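Local structure of protein HTP-2 (Caenorhabditis elegans, 4TZM) at residues Ile227-Ile232 and His243-Ser248. The protein is a HORMA-domain protein of the meiotic chromosome axis that binds a closure-motif peptide of its partner HTP-3, probably helping the axis to assemble. Numbering follows the deposited sequence.
Sequences IQSVTI and HMQCWS
V230 and C246 exchange both of their backbone hydrogen bonds, V230 N to C246 O at 3.0 Å and C246 N to V230 O at 2.9 Å, which identifies them as an antiparallel hydrogen-bonded pair. I232 N adds a bond to M244 O, reaching the oxygen from above its carbonyl plane, while S248 N to Q228 O is weak at 3.3 Å. Between these bonds lie the non-hydrogen-bonded pairs S229–W247 and T231–Q245; the strand segments run at 150° to each other.

Apolar contacts favour the face that carries V230 and C246. I232 CD1 lies 3.5 Å from C246 CB, and V230 CG1 meets the same carbon at 3.9 Å. I232 CB also touches M244 CG.

On the other face, S229 CB sits 3.3 Å from W247 NE1, approaching the indole obliquely. With W247 CG anti to the carbonyl carbon (chi1 -73°) and the ring turned by chi2 of -81°, CD1 and NE1 come beside S229 CB. W247 also touches Y221 and L223; with an alanine here the indole is gone, and a gap would probably open between S229 and these loop residues. Just before the strand, I227 CD1 reaches W247 CB at 4.0 Å, the side chains crossing at about a right angle, and I227 CG1 lies 3.3 Å from S248 O.

The 228-235/240-248 hairpin is consistent with the C-terminal safety belt of HORMA proteins: helix 164-185 packs on V230, I232 and C246, and strand 123-133 pairs with 240-248.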
loop_
_atom_site.group_PDB
_atom_site.type_symbol
_atom_site.label_atom_id
_atom_site.label_comp_id
_atom_site.label_asym_id
_atom_site.label_seq_id
_atom_site.Cartn_x
_atom_site.Cartn_y
_atom_site.Cartn_z
ATOM N N ILE A 227 -20.437 7.307 5.176
ATOM C CA ILE A 227 -19.115 7.698 4.707
ATOM C C ILE A 227 -18.916 7.273 3.251
ATOM O O ILE A 227 -19.373 6.208 2.833
ATOM C CB ILE A 227 -17.996 7.112 5.616
ATOM C CG1 ILE A 227 -16.648 7.765 5.299
ATOM C CG2 ILE A 227 -17.933 5.591 5.511
ATOM C CD1 ILE A 227 -15.603 7.555 6.372
ATOM N N GLN A 228 -18.259 8.130 2.476
ATOM C CA GLN A 228 -18.057 7.881 1.053
ATOM C C GLN A 228 -16.850 6.986 0.794
ATOM O O GLN A 228 -15.918 6.938 1.595
ATOM C CB GLN A 228 -17.907 9.203 0.297
ATOM C CG GLN A 228 -19.213 9.966 0.112
ATOM C CD GLN A 228 -20.222 9.204 -0.732
ATOM O OE1 GLN A 228 -19.856 8.355 -1.546
ATOM N NE2 GLN A 228 -21.501 9.503 -0.537
ATOM N N SER A 229 -16.879 6.287 -0.337
ATOM C CA SER A 229 -15.853 5.303 -0.674
ATOM C C SER A 229 -15.373 5.447 -2.115
ATOM O O SER A 229 -16.169 5.368 -3.051
ATOM C CB SER A 229 -16.389 3.887 -0.448
ATOM O OG SER A 229 -15.540 2.914 -1.031
ATOM N N VAL A 230 -14.070 5.645 -2.293
ATOM C CA VAL A 230 -13.501 5.784 -3.629
ATOM C C VAL A 230 -12.315 4.830 -3.834
ATOM O O VAL A 230 -11.532 4.581 -2.921
ATOM C CB VAL A 230 -13.069 7.254 -3.903
ATOM C CG1 VAL A 230 -11.890 7.658 -3.029
ATOM C CG2 VAL A 230 -12.750 7.463 -5.380
ATOM N N THR A 231 -12.211 4.281 -5.040
ATOM C CA THR A 231 -11.155 3.337 -5.385
ATOM C C THR A 231 -9.960 4.054 -6.008
ATOM O O THR A 231 -10.109 4.810 -6.964
ATOM C CB THR A 231 -11.678 2.254 -6.358
ATOM O OG1 THR A 231 -12.724 1.505 -5.728
ATOM C CG2 THR A 231 -10.562 1.306 -6.773
ATOM N N ILE A 232 -8.776 3.821 -5.457
ATOM C CA ILE A 232 -7.559 4.465 -5.943
ATOM C C ILE A 232 -6.955 3.667 -7.090
ATOM O O ILE A 232 -6.461 4.236 -8.066
ATOM C CB ILE A 232 -6.511 4.626 -4.812
ATOM C CG1 ILE A 232 -6.938 5.719 -3.834
ATOM C CG2 ILE A 232 -5.136 4.961 -5.370
ATOM C CD1 ILE A 232 -7.860 5.240 -2.747
ATOM N N HIS A 243 -5.533 -4.179 -3.484
ATOM C CA HIS A 243 -6.603 -3.236 -3.793
ATOM C C HIS A 243 -6.559 -2.046 -2.835
ATOM O O HIS A 243 -6.672 -2.215 -1.618
ATOM C CB HIS A 243 -7.964 -3.921 -3.720
ATOM C CG HIS A 243 -9.097 -3.054 -4.171
ATOM N ND1 HIS A 243 -10.096 -2.637 -3.319
ATOM C CD2 HIS A 243 -9.385 -2.520 -5.381
ATOM C CE1 HIS A 243 -10.957 -1.887 -3.990
ATOM N NE2 HIS A 243 -10.546 -1.800 -5.240
ATOM N N MET A 244 -6.387 -0.851 -3.395
ATOM C CA MET A 244 -6.277 0.381 -2.616
ATOM C C MET A 244 -7.610 1.137 -2.604
ATOM O O MET A 244 -8.221 1.368 -3.652
ATOM C CB MET A 244 -5.153 1.262 -3.181
ATOM C CG MET A 244 -4.765 2.457 -2.313
ATOM S SD MET A 244 -3.956 2.012 -0.759
ATOM C CE MET A 244 -3.716 3.625 -0.014
ATOM N N GLN A 245 -8.061 1.508 -1.411
ATOM C CA GLN A 245 -9.356 2.155 -1.240
ATOM C C GLN A 245 -9.260 3.312 -0.256
ATOM O O GLN A 245 -8.360 3.350 0.580
ATOM C CB GLN A 245 -10.397 1.145 -0.752
ATOM C CG GLN A 245 -11.466 0.794 -1.767
ATOM C CD GLN A 245 -12.275 -0.428 -1.367
ATOM O OE1 GLN A 245 -11.899 -1.162 -0.453
ATOM N NE2 GLN A 245 -13.390 -0.653 -2.055
ATOM N N CYS A 246 -10.186 4.259 -0.360
ATOM C CA CYS A 246 -10.232 5.372 0.577
ATOM C C CYS A 246 -11.656 5.636 1.033
ATOM O O CYS A 246 -12.540 5.902 0.220
ATOM C CB CYS A 246 -9.638 6.640 -0.044
ATOM S SG CYS A 246 -9.736 8.121 1.003
ATOM N N TRP A 247 -11.873 5.525 2.338
ATOM C CA TRP A 247 -13.092 6.009 2.969
ATOM C C TRP A 247 -12.752 7.328 3.645
ATOM O O TRP A 247 -11.675 7.463 4.226
ATOM C CB TRP A 247 -13.633 5.006 3.988
ATOM C CG TRP A 247 -14.257 3.786 3.385
ATOM C CD1 TRP A 247 -15.521 3.677 2.882
ATOM C CD2 TRP A 247 -13.654 2.494 3.239
ATOM N NE1 TRP A 247 -15.740 2.400 2.424
ATOM C CE2 TRP A 247 -14.610 1.654 2.632
ATOM C CE3 TRP A 247 -12.399 1.967 3.559
ATOM C CZ2 TRP A 247 -14.347 0.315 2.338
ATOM C CZ3 TRP A 247 -12.141 0.638 3.268
ATOM C CH2 TRP A 247 -13.110 -0.172 2.664
ATOM N N SER A 248 -13.646 8.307 3.571
ATOM C CA SER A 248 -13.325 9.612 4.139
ATOM C C SER A 248 -14.545 10.462 4.481
ATOM O O SER A 248 -15.525 10.499 3.739
ATOM C CB SER A 248 -12.416 10.385 3.178
ATOM O OG SER A 248 -11.878 11.536 3.808
#